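Local coordinates for protein cyclin homolog (Herpesvirus saimiri, PDB 2F2C) that is a viral D-type cyclin homologue that may contribute to cellular transformation and rapid T-cell proliferation during latent infection of susceptible hosts, at residues A[137-140]-A[141-145]; A[201-204]-A[205-209]; A[112-116]-A[117-121]; A[148-152]-A[153-157]. All coordinates share one frame; numbering follows the deposited sequence.

Contact 1 (A[137-140]-A[141-145]); sequences KDIL and EALKW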
loop_
_atom_site.group_PDB
_atom_site.type_symbol
_atom_site.label_atom_id
_atom_site.label_comp_id
_atom_site.label_asym_id
_atom_site.label_seq_id
_atom_site.Cartn_x
_atom_site.Cartn_y
_atom_site.Cartn_z
ATOM N N LYS A 137 19.353 4.033 -7.766
ATOM C CA LYS A 137 19.286 5.470 -7.527
ATOM C C LYS A 137 18.951 6.240 -8.804
ATOM O O LYS A 137 18.229 7.230 -8.753
ATOM C CB LYS A 137 20.616 5.935 -6.958
ATOM C CG LYS A 137 20.619 7.339 -6.415
ATOM C CD LYS A 137 21.545 7.459 -5.190
ATOM C CE LYS A 137 22.994 7.051 -5.482
ATOM N NZ LYS A 137 23.704 6.642 -4.232
ATOM N N ASP A 138 19.465 5.774 -9.944
ATOM C CA ASP A 138 19.188 6.411 -11.229
ATOM C C ASP A 138 17.772 6.136 -11.735
ATOM O O ASP A 138 17.102 7.055 -12.227
ATOM C CB ASP A 138 20.247 6.044 -12.270
ATOM C CG ASP A 138 21.503 6.924 -12.172
ATOM O OD1 ASP A 138 22.607 6.443 -12.526
ATOM O OD2 ASP A 138 21.492 8.106 -11.755
ATOM N N ILE A 139 17.313 4.887 -11.605
ATOM C CA ILE A 139 15.907 4.544 -11.901
ATOM C C ILE A 139 14.918 5.380 -11.075
ATOM O O ILE A 139 14.038 6.054 -11.624
ATOM C CB ILE A 139 15.620 3.051 -11.675
ATOM C CG1 ILE A 139 16.300 2.201 -12.746
ATOM C CG2 ILE A 139 14.108 2.796 -11.668
ATOM C CD1 ILE A 139 16.337 0.743 -12.402
ATOM N N LEU A 140 15.067 5.336 -9.758
ATOM C CA LEU A 140 14.164 6.049 -8.885
ATOM C C LEU A 140 14.032 7.525 -9.258
ATOM O O LEU A 140 12.924 8.040 -9.402
ATOM C CB LEU A 140 14.608 5.900 -7.435
ATOM C CG LEU A 140 14.254 4.571 -6.761
ATOM C CD1 LEU A 140 15.045 4.429 -5.467
ATOM C CD2 LEU A 140 12.754 4.445 -6.501
ATOM N N GLU A 141 15.155 8.207 -9.439
ATOM C CA GLU A 141 15.087 9.639 -9.649
ATOM C C GLU A 141 14.610 10.059 -11.034
ATOM O O GLU A 141 14.062 11.138 -11.199
ATOM C CB GLU A 141 16.354 10.363 -9.153
ATOM C CG GLU A 141 17.545 10.521 -10.089
ATOM C CD GLU A 141 18.606 11.464 -9.490
ATOM O OE1 GLU A 141 19.381 11.026 -8.601
ATOM O OE2 GLU A 141 18.667 12.655 -9.891
ATOM N N ALA A 142 14.757 9.174 -12.010
ATOM C CA ALA A 142 14.203 9.387 -13.346
ATOM C C ALA A 142 12.674 9.307 -13.374
ATOM O O ALA A 142 12.028 10.097 -14.056
ATOM C CB ALA A 142 14.803 8.400 -14.334
ATOM N N LEU A 143 12.100 8.353 -12.643
ATOM C CA LEU A 143 10.644 8.241 -12.513
ATOM C C LEU A 143 10.058 9.196 -11.469
ATOM O O LEU A 143 8.857 9.171 -11.208
ATOM C CB LEU A 143 10.244 6.821 -12.135
ATOM C CG LEU A 143 10.796 5.629 -12.911
ATOM C CD1 LEU A 143 10.647 4.385 -12.079
ATOM C CD2 LEU A 143 10.070 5.460 -14.230
ATOM N N LYS A 144 10.915 10.022 -10.875
ATOM C CA LYS A 144 10.540 10.926 -9.785
ATOM C C LYS A 144 9.883 10.168 -8.629
ATOM O O LYS A 144 8.951 10.663 -8.002
ATOM C CB LYS A 144 9.641 12.082 -10.275
ATOM C CG LYS A 144 10.285 13.037 -11.312
ATOM C CD LYS A 144 9.926 12.652 -12.775
ATOM C CE LYS A 144 8.680 13.407 -13.315
ATOM N NZ LYS A 144 7.920 12.598 -14.348
ATOM N N TRP A 145 10.378 8.957 -8.375
ATOM C CA TRP A 145 9.934 8.089 -7.270
ATOM C C TRP A 145 8.469 7.610 -7.355
ATOM O O TRP A 145 7.946 7.021 -6.401
ATOM C CB TRP A 145 10.236 8.731 -5.908
ATOM C CG TRP A 145 11.703 8.869 -5.587
ATOM C CD1 TRP A 145 12.617 9.664 -6.228
ATOM C CD2 TRP A 145 12.416 8.223 -4.525
ATOM N NE1 TRP A 145 13.852 9.542 -5.636
ATOM C CE2 TRP A 145 13.761 8.665 -4.589
ATOM C CE3 TRP A 145 12.059 7.310 -3.521
ATOM C CZ2 TRP A 145 14.744 8.227 -3.695
ATOM C CZ3 TRP A 145 13.038 6.875 -2.629
ATOM C CH2 TRP A 145 14.366 7.337 -2.724
#

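Contact 2 (A[201-204]-A[205-209]); sequences GGLL and TTIET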
loop_
_atom_site.group_PDB
_atom_site.type_symbol
_atom_site.label_atom_id
_atom_site.label_comp_id
_atom_site.label_asym_id
_atom_site.label_seq_id
_atom_site.Cartn_x
_atom_site.Cartn_y
_atom_site.Cartn_z
ATOM N N GLY A 201 -8.426 -11.867 -18.843
ATOM C CA GLY A 201 -7.962 -12.950 -19.688
ATOM C C GLY A 201 -7.334 -14.065 -18.870
ATOM O O GLY A 201 -7.670 -15.242 -19.060
ATOM N N GLY A 202 -6.436 -13.708 -17.950
ATOM C CA GLY A 202 -5.826 -14.702 -17.088
ATOM C C GLY A 202 -6.867 -15.579 -16.404
ATOM O O GLY A 202 -6.657 -16.766 -16.190
ATOM N N LEU A 203 -8.006 -14.992 -16.083
ATOM C CA LEU A 203 -8.987 -15.640 -15.246
ATOM C C LEU A 203 -9.806 -16.584 -16.097
ATOM O O LEU A 203 -10.115 -17.715 -15.684
ATOM C CB LEU A 203 -9.878 -14.579 -14.599
ATOM C CG LEU A 203 -10.464 -14.800 -13.212
ATOM C CD1 LEU A 203 -9.425 -15.342 -12.230
ATOM C CD2 LEU A 203 -10.992 -13.480 -12.698
ATOM N N LEU A 204 -10.142 -16.120 -17.295
ATOM C CA LEU A 204 -10.910 -16.929 -18.218
ATOM C C LEU A 204 -10.137 -18.175 -18.609
ATOM O O LEU A 204 -10.697 -19.270 -18.615
ATOM C CB LEU A 204 -11.308 -16.132 -19.456
ATOM C CG LEU A 204 -12.359 -15.048 -19.233
ATOM C CD1 LEU A 204 -12.317 -14.046 -20.378
ATOM C CD2 LEU A 204 -13.756 -15.629 -19.052
ATOM N N THR A 205 -8.855 -18.000 -18.930
ATOM C CA THR A 205 -7.962 -19.104 -19.287
ATOM C C THR A 205 -7.982 -20.158 -18.202
ATOM O O THR A 205 -8.165 -21.352 -18.490
ATOM C CB THR A 205 -6.524 -18.594 -19.419
ATOM O OG1 THR A 205 -6.522 -17.365 -20.152
ATOM C CG2 THR A 205 -5.681 -19.554 -20.274
ATOM N N THR A 206 -7.791 -19.704 -16.965
ATOM C CA THR A 206 -7.755 -20.563 -15.803
ATOM C C THR A 206 -9.064 -21.343 -15.650
ATOM O O THR A 206 -9.055 -22.579 -15.651
ATOM C CB THR A 206 -7.451 -19.707 -14.564
ATOM O OG1 THR A 206 -6.125 -19.175 -14.679
ATOM C CG2 THR A 206 -7.410 -20.554 -13.294
ATOM N N ILE A 207 -10.179 -20.614 -15.553
ATOM C CA ILE A 207 -11.525 -21.216 -15.462
ATOM C C ILE A 207 -11.789 -22.313 -16.519
ATOM O O ILE A 207 -12.422 -23.335 -16.223
ATOM C CB ILE A 207 -12.624 -20.123 -15.508
ATOM C CG1 ILE A 207 -12.591 -19.260 -14.251
ATOM C CG2 ILE A 207 -14.004 -20.736 -15.643
ATOM C CD1 ILE A 207 -13.374 -17.970 -14.401
ATOM N N GLU A 208 -11.291 -22.102 -17.735
ATOM C CA GLU A 208 -11.354 -23.104 -18.792
ATOM C C GLU A 208 -10.544 -24.388 -18.472
ATOM O O GLU A 208 -11.146 -25.424 -18.166
ATOM C CB GLU A 208 -10.904 -22.478 -20.106
ATOM C CG GLU A 208 -11.190 -23.292 -21.356
ATOM C CD GLU A 208 -10.402 -22.782 -22.543
ATOM O OE1 GLU A 208 -10.803 -23.047 -23.696
ATOM O OE2 GLU A 208 -9.369 -22.112 -22.324
ATOM N N THR A 209 -9.207 -24.328 -18.534
ATOM C CA THR A 209 -8.373 -25.504 -18.215
ATOM C C THR A 209 -8.434 -25.781 -16.727
ATOM O O THR A 209 -7.856 -25.049 -15.927
ATOM C CB THR A 209 -6.915 -25.316 -18.648
ATOM O OG1 THR A 209 -6.486 -24.003 -18.288
ATOM C CG2 THR A 209 -6.789 -25.345 -20.184
#

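Contact 3 (A[112-116]-A[117-121]); sequences KPMTV and SKLTY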
loop_
_atom_site.group_PDB
_atom_site.type_symbol
_atom_site.label_atom_id
_atom_site.label_comp_id
_atom_site.label_asym_id
_atom_site.label_seq_id
_atom_site.Cartn_x
_atom_site.Cartn_y
_atom_site.Cartn_z
ATOM N N LYS A 112 9.962 -9.842 2.463
ATOM C CA LYS A 112 11.379 -10.107 2.612
ATOM C C LYS A 112 12.014 -9.789 1.261
ATOM O O LYS A 112 12.028 -10.633 0.355
ATOM C CB LYS A 112 11.584 -11.576 2.982
ATOM C CG LYS A 112 12.809 -11.878 3.822
ATOM C CD LYS A 112 14.118 -11.676 3.036
ATOM C CE LYS A 112 15.207 -12.641 3.510
ATOM N NZ LYS A 112 15.405 -12.594 5.016
ATOM N N PRO A 113 12.556 -8.576 1.137
ATOM C CA PRO A 113 13.030 -8.062 -0.158
ATOM C C PRO A 113 14.191 -8.881 -0.686
ATOM O O PRO A 113 14.832 -9.621 0.073
ATOM C CB PRO A 113 13.550 -6.659 0.169
ATOM C CG PRO A 113 13.127 -6.372 1.578
ATOM C CD PRO A 113 12.820 -7.650 2.253
ATOM N N MET A 114 14.464 -8.748 -1.978
ATOM C CA MET A 114 15.691 -9.293 -2.550
ATOM C C MET A 114 16.838 -8.374 -2.115
ATOM O O MET A 114 16.652 -7.156 -1.964
ATOM C CB MET A 114 15.575 -9.367 -4.064
ATOM C CG MET A 114 16.460 -10.412 -4.707
ATOM S SD MET A 114 15.787 -12.100 -4.851
ATOM C CE MET A 114 14.281 -11.720 -5.730
ATOM N N THR A 115 18.002 -8.958 -1.860
ATOM C CA THR A 115 19.163 -8.189 -1.423
ATOM C C THR A 115 20.106 -7.968 -2.598
ATOM O O THR A 115 20.111 -8.739 -3.556
ATOM C CB THR A 115 19.898 -8.893 -0.260
ATOM O OG1 THR A 115 20.533 -10.095 -0.721
ATOM C CG2 THR A 115 18.917 -9.390 0.773
ATOM N N VAL A 116 20.903 -6.910 -2.523
ATOM C CA VAL A 116 21.884 -6.607 -3.565
ATOM C C VAL A 116 22.909 -7.752 -3.713
ATOM O O VAL A 116 23.192 -8.217 -4.828
ATOM C CB VAL A 116 22.574 -5.243 -3.285
ATOM C CG1 VAL A 116 23.259 -5.241 -1.900
ATOM C CG2 VAL A 116 23.547 -4.871 -4.396
ATOM N N SER A 117 23.415 -8.214 -2.567
ATOM C CA SER A 117 24.369 -9.328 -2.449
ATOM C C SER A 117 23.824 -10.671 -2.960
ATOM O O SER A 117 24.384 -11.731 -2.682
ATOM C CB SER A 117 24.787 -9.468 -0.978
ATOM O OG SER A 117 23.642 -9.581 -0.144
ATOM N N LYS A 118 22.739 -10.614 -3.720
ATOM C CA LYS A 118 22.028 -11.799 -4.135
ATOM C C LYS A 118 21.671 -11.682 -5.599
ATOM O O LYS A 118 21.557 -12.680 -6.281
ATOM C CB LYS A 118 20.762 -11.939 -3.300
ATOM C CG LYS A 118 20.194 -13.334 -3.212
ATOM C CD LYS A 118 19.002 -13.387 -2.245
ATOM C CE LYS A 118 19.443 -13.491 -0.792
ATOM N NZ LYS A 118 18.356 -14.062 0.042
ATOM N N LEU A 119 21.475 -10.455 -6.077
ATOM C CA LEU A 119 21.226 -10.214 -7.501
ATOM C C LEU A 119 22.555 -10.053 -8.237
ATOM O O LEU A 119 22.676 -10.388 -9.417
ATOM C CB LEU A 119 20.381 -8.958 -7.688
ATOM C CG LEU A 119 18.941 -8.959 -7.184
ATOM C CD1 LEU A 119 18.509 -7.530 -6.919
ATOM C CD2 LEU A 119 17.989 -9.632 -8.161
ATOM N N THR A 120 23.543 -9.525 -7.517
ATOM C CA THR A 120 24.894 -9.358 -8.033
ATOM C C THR A 120 25.511 -10.729 -8.299
ATOM O O THR A 120 25.566 -11.176 -9.441
ATOM C CB THR A 120 25.767 -8.527 -7.040
ATOM O OG1 THR A 120 25.614 -9.037 -5.706
ATOM C CG2 THR A 120 25.256 -7.087 -6.925
ATOM N N TYR A 121 25.947 -11.388 -7.228
ATOM C CA TYR A 121 26.502 -12.739 -7.259
ATOM C C TYR A 121 25.739 -13.660 -8.230
ATOM O O TYR A 121 26.322 -14.534 -8.872
ATOM C CB TYR A 121 26.486 -13.293 -5.830
ATOM C CG TYR A 121 27.045 -14.687 -5.660
ATOM C CD1 TYR A 121 28.418 -14.903 -5.593
ATOM C CD2 TYR A 121 26.193 -15.786 -5.529
ATOM C CE1 TYR A 121 28.928 -16.177 -5.421
ATOM C CE2 TYR A 121 26.687 -17.065 -5.363
ATOM C CZ TYR A 121 28.058 -17.254 -5.308
ATOM O OH TYR A 121 28.566 -18.523 -5.139
#

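Contact 4 (A[148-152]-A[153-157]); sequences EAVLA and TDFLI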
loop_
_atom_site.group_PDB
_atom_site.type_symbol
_atom_site.label_atom_id
_atom_site.label_comp_id
_atom_site.label_asym_id
_atom_site.label_seq_id
_atom_site.Cartn_x
_atom_site.Cartn_y
_atom_site.Cartn_z
ATOM N N GLU A 148 4.959 2.792 -7.789
ATOM C CA GLU A 148 3.722 2.008 -7.758
ATOM C C GLU A 148 2.907 2.137 -9.073
ATOM O O GLU A 148 3.206 3.005 -9.919
ATOM C CB GLU A 148 2.907 2.465 -6.542
ATOM C CG GLU A 148 1.960 1.446 -5.946
ATOM C CD GLU A 148 2.594 0.070 -5.735
ATOM O OE1 GLU A 148 2.571 -0.775 -6.685
ATOM O OE2 GLU A 148 3.083 -0.172 -4.601
ATOM N N ALA A 149 1.903 1.267 -9.241
ATOM C CA ALA A 149 1.059 1.191 -10.461
ATOM C C ALA A 149 -0.063 0.166 -10.330
ATOM O O ALA A 149 0.040 -0.776 -9.562
ATOM C CB ALA A 149 1.900 0.849 -11.693
ATOM N N VAL A 150 -1.138 0.325 -11.087
ATOM C CA VAL A 150 -2.124 -0.742 -11.111
ATOM C C VAL A 150 -1.530 -1.970 -11.845
ATOM O O VAL A 150 -1.099 -1.862 -12.990
ATOM C CB VAL A 150 -3.441 -0.305 -11.755
ATOM C CG1 VAL A 150 -4.323 -1.519 -11.987
ATOM C CG2 VAL A 150 -4.153 0.675 -10.871
ATOM N N LEU A 151 -1.492 -3.115 -11.167
ATOM C CA LEU A 151 -0.931 -4.338 -11.737
ATOM C C LEU A 151 -2.038 -5.253 -12.188
ATOM O O LEU A 151 -3.033 -5.411 -11.470
ATOM C CB LEU A 151 -0.127 -5.091 -10.684
ATOM C CG LEU A 151 0.971 -4.283 -10.042
ATOM C CD1 LEU A 151 1.715 -5.147 -9.039
ATOM C CD2 LEU A 151 1.878 -3.816 -11.156
ATOM N N ALA A 152 -1.850 -5.897 -13.337
ATOM C CA ALA A 152 -2.844 -6.840 -13.838
ATOM C C ALA A 152 -3.326 -7.636 -12.639
ATOM O O ALA A 152 -4.497 -7.967 -12.490
ATOM C CB ALA A 152 -2.233 -7.762 -14.866
ATOM N N THR A 153 -2.406 -7.876 -11.737
ATOM C CA THR A 153 -2.625 -8.845 -10.728
ATOM C C THR A 153 -3.501 -8.335 -9.583
ATOM O O THR A 153 -4.048 -9.133 -8.827
ATOM C CB THR A 153 -1.260 -9.382 -10.307
ATOM O OG1 THR A 153 -1.405 -10.762 -10.008
ATOM C CG2 THR A 153 -0.779 -8.765 -9.058
ATOM N N ASP A 154 -3.665 -7.012 -9.487
ATOM C CA ASP A 154 -4.490 -6.398 -8.447
ATOM C C ASP A 154 -5.978 -6.605 -8.733
ATOM O O ASP A 154 -6.822 -6.438 -7.836
ATOM C CB ASP A 154 -4.266 -4.884 -8.355
ATOM C CG ASP A 154 -2.833 -4.481 -7.979
ATOM O OD1 ASP A 154 -2.288 -4.941 -6.937
ATOM O OD2 ASP A 154 -2.205 -3.622 -8.664
ATOM N N PHE A 155 -6.313 -6.922 -9.984
ATOM C CA PHE A 155 -7.706 -7.060 -10.373
ATOM C C PHE A 155 -8.314 -8.390 -9.993
ATOM O O PHE A 155 -9.518 -8.438 -9.772
ATOM C CB PHE A 155 -7.894 -6.854 -11.866
ATOM C CG PHE A 155 -8.055 -5.430 -12.266
ATOM C CD1 PHE A 155 -6.946 -4.661 -12.618
ATOM C CD2 PHE A 155 -9.310 -4.857 -12.322
ATOM C CE1 PHE A 155 -7.099 -3.349 -12.998
ATOM C CE2 PHE A 155 -9.460 -3.539 -12.703
ATOM C CZ PHE A 155 -8.359 -2.785 -13.030
ATOM N N LEU A 156 -7.508 -9.457 -9.923
ATOM C CA LEU A 156 -8.006 -10.836 -9.683
ATOM C C LEU A 156 -9.191 -10.987 -8.737
ATOM O O LEU A 156 -10.235 -11.520 -9.114
ATOM C CB LEU A 156 -6.882 -11.745 -9.214
ATOM C CG LEU A 156 -5.905 -12.127 -10.326
ATOM C CD1 LEU A 156 -4.613 -12.572 -9.690
ATOM C CD2 LEU A 156 -6.475 -13.208 -11.237
ATOM N N ILE A 157 -9.045 -10.499 -7.517
ATOM C CA ILE A 157 -10.059 -10.760 -6.520
ATOM C C ILE A 157 -11.308 -9.904 -6.714
ATOM O O ILE A 157 -12.424 -10.458 -6.683
ATOM C CB ILE A 157 -9.476 -10.675 -5.083
ATOM C CG1 ILE A 157 -8.373 -11.733 -4.904
ATOM C CG2 ILE A 157 -10.588 -10.827 -4.025
ATOM C CD1 ILE A 157 -8.907 -13.164 -4.753
#

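Contact 1 (A[137-140]-A[141-145])
Leu140 and Trp145 meet where the helix gives out, and the contact turns on that pair, with Glu141 between them in the chain. Leu140 CB lies over one face of the indole. It sits 4.1 Å from the centroid of the five-membered ring, 13° off the ring normal: a CH-pi contact. Further out, Leu140 CD1 lies over the same ring system, 4.1 Å from Trp145 CH2. CG of Trp145 is anti to its own carbonyl carbon (chi1 -66°), which brings the ring system back over the last helical turn.

The backbone sets this up. Lys144 takes positive phi and is the C-prime residue of a Schellman motif: Trp145 N donates to Leu140 O at 2.9 Å, while the bond from Lys144 N to Glu141 O is weak. The leucine whose carbonyl receives the tryptophan amide thus also offers its side chain to the ring.

Glu141 N is tied to Lys137 O by a regular helical bond. Glu141 CG passes 3.6 Å from Lys137 O, and the rest of the chain runs out extended. Glu141 OE1 is then hydrogen-bonded to a polar side chain of the other protein chain in the assembly. That chain also packs on Leu140 and Trp145, consistent with this being part of the surface by which the cyclin binds its partner.

On another side of helix 129-142, Ile139 CG2 lies alongside Leu143 CD1 at 3.8 Å. Ile139 fits against helices 72-83 and 94-109, reaching Ile79 and Ile104, and Leu143 rests on Arg82 of helix 72-83.

Contact 2 (A[201-204]-A[205-209])
Thr205 hangs on Gly201 by two bonds, in the last turns of helix 195-208, a largely buried helix of the second, all-helical cyclin domain. Its OG1 donates to Gly201 O at 2.6 Å, coming from above the carbonyl plane, while its amide N makes the ordinary i to i+4 bond to the same oxygen. OG1 stands anti to the carbonyl carbon of Thr205 (chi1 -44°), beside the backbone N, and this turns the hydroxyl back down the helix.

Thr206 repeats the scheme one residue on. OG1 and N both donate to Gly202 O, the hydroxyl at 2.9 Å, and they reach it from opposite faces of its carbonyl plane. Both threonine hydroxyls are thereby satisfied inside the protein. Thr206 also packs on Ala176, Ala177 and Thr180 of helix 170-184, and Thr205 on Ser243 of helix 232-247.

Ile207 is the apolar member. Its N bonds to Leu203 O at 2.9 Å with an N-H...O angle of 173°, and its CG1 folds back to 3.3 Å from that same Leu203 O.

Glu208 N closes the next turn on Leu204 O, and its extended side chain leaves for a salt bridge from OE2 to Lys239.

Thr209 is the first residue to leave helical geometry. Even so, its N still bonds to Thr205 O, and its OG1 meets that oxygen too, at 3.1 Å from above the carbonyl plane.

Contact 3 (A[112-116]-A[117-121])
Val116 O is gripped twice by Thr120. The amide N of Thr120 donates to it at 3.0 Å, 166° at the hydrogen, while Thr120 OG1 bonds to it at 2.7 Å from well off the line of the C=O bond. The hydroxyl can do this because OG1 lies between the backbone N and carbonyl carbon of Thr120 (chi1 48°). Leu119 N adds weak bonds to both Val116 O and Thr115 O. At the start of the turn the hydroxyls of Thr115 and Ser117 face each other, OG1 to OG 3.2 Å, and either could be the donor.

Outside this polar turn comes the packing. Met114 and Leu119 cross at about a right angle, CG to CG 3.8 Å, and the methionine goes on to Phe66, Leu68 and Val102. Methyl groups meet on the Thr120 side, Val116 CG2 standing 3.8 Å from Thr120 CG2. Val116 and Leu119 both press on Leu132 of helix 129-142, and Leu119 also touches Leu103 of helix 94-109.

This is a short, weakly bonded helical turn, the connector between two longer helices in the N-terminal cyclin domain.

Contact 4 (A[148-152]-A[153-157])
Leu151 and Asp154 hold each other by two bonds, and here the contact is tight. Leu151 N donates to Asp154 OD2 at 2.7 Å, meeting the oxygen on its anti side and 29° out of the carboxylate plane. In return Asp154 N donates to Leu151 O from above the carbonyl plane. With CG anti to its own carbonyl carbon (chi1 -62°), Asp154 swings its carboxylate back over the turn, which also leaves OD2 3.2 Å from Leu151 CB. A second i to i+3 bond follows at once, Phe155 N to Ala152 O at 3.3 Å.

The bonds lie where the extended linker passes into helix 156-162, in the connection from helix 129-142 of the cyclin fold. Arg109, at the end of helix 94-109, makes salt bridges to both Asp154 OD1 and Glu148 OE1.

Apolar packing is sparser. Val150 CG1 comes obliquely to the Phe155 ring, 3.5 Å from CE1, while Ala152 O lies at the ring edge, near its plane. Phe155 itself goes on to Leu24 and Leu27 of helix 21-31. Toward the ends the two segments part company: Ala149 barely meets the turn and is packed instead by Ser78 and Arg82 of helix 72-83, and Leu156 turns to Cys199 and Tyr174.

How the contacts relate
Contact 4 is wholly buried and contact 2 nearly so, its C-terminal end (Glu208, Thr209) reaching the surface; they touch, Leu203 CD1 lying 3.8 Å from Leu156 CD2. Contact 4 is nearest the middle of the chain, its centre about 7 Å from the chain centre. Contacts 1 and 3 are only partly buried, their centres about 19 Å apart, both packed on helix 94-109. Contacts 1, 3 and 4 all meet the other protein chain; contact 2 does not. Chemistry follows place: a Schellman turn ends the helix of contact 1, an indole face laid against a leucine, threonine hydroxyls bond back to carbonyls in contacts 2 and 3, and in contact 4 a buried carboxylate takes a backbone amide.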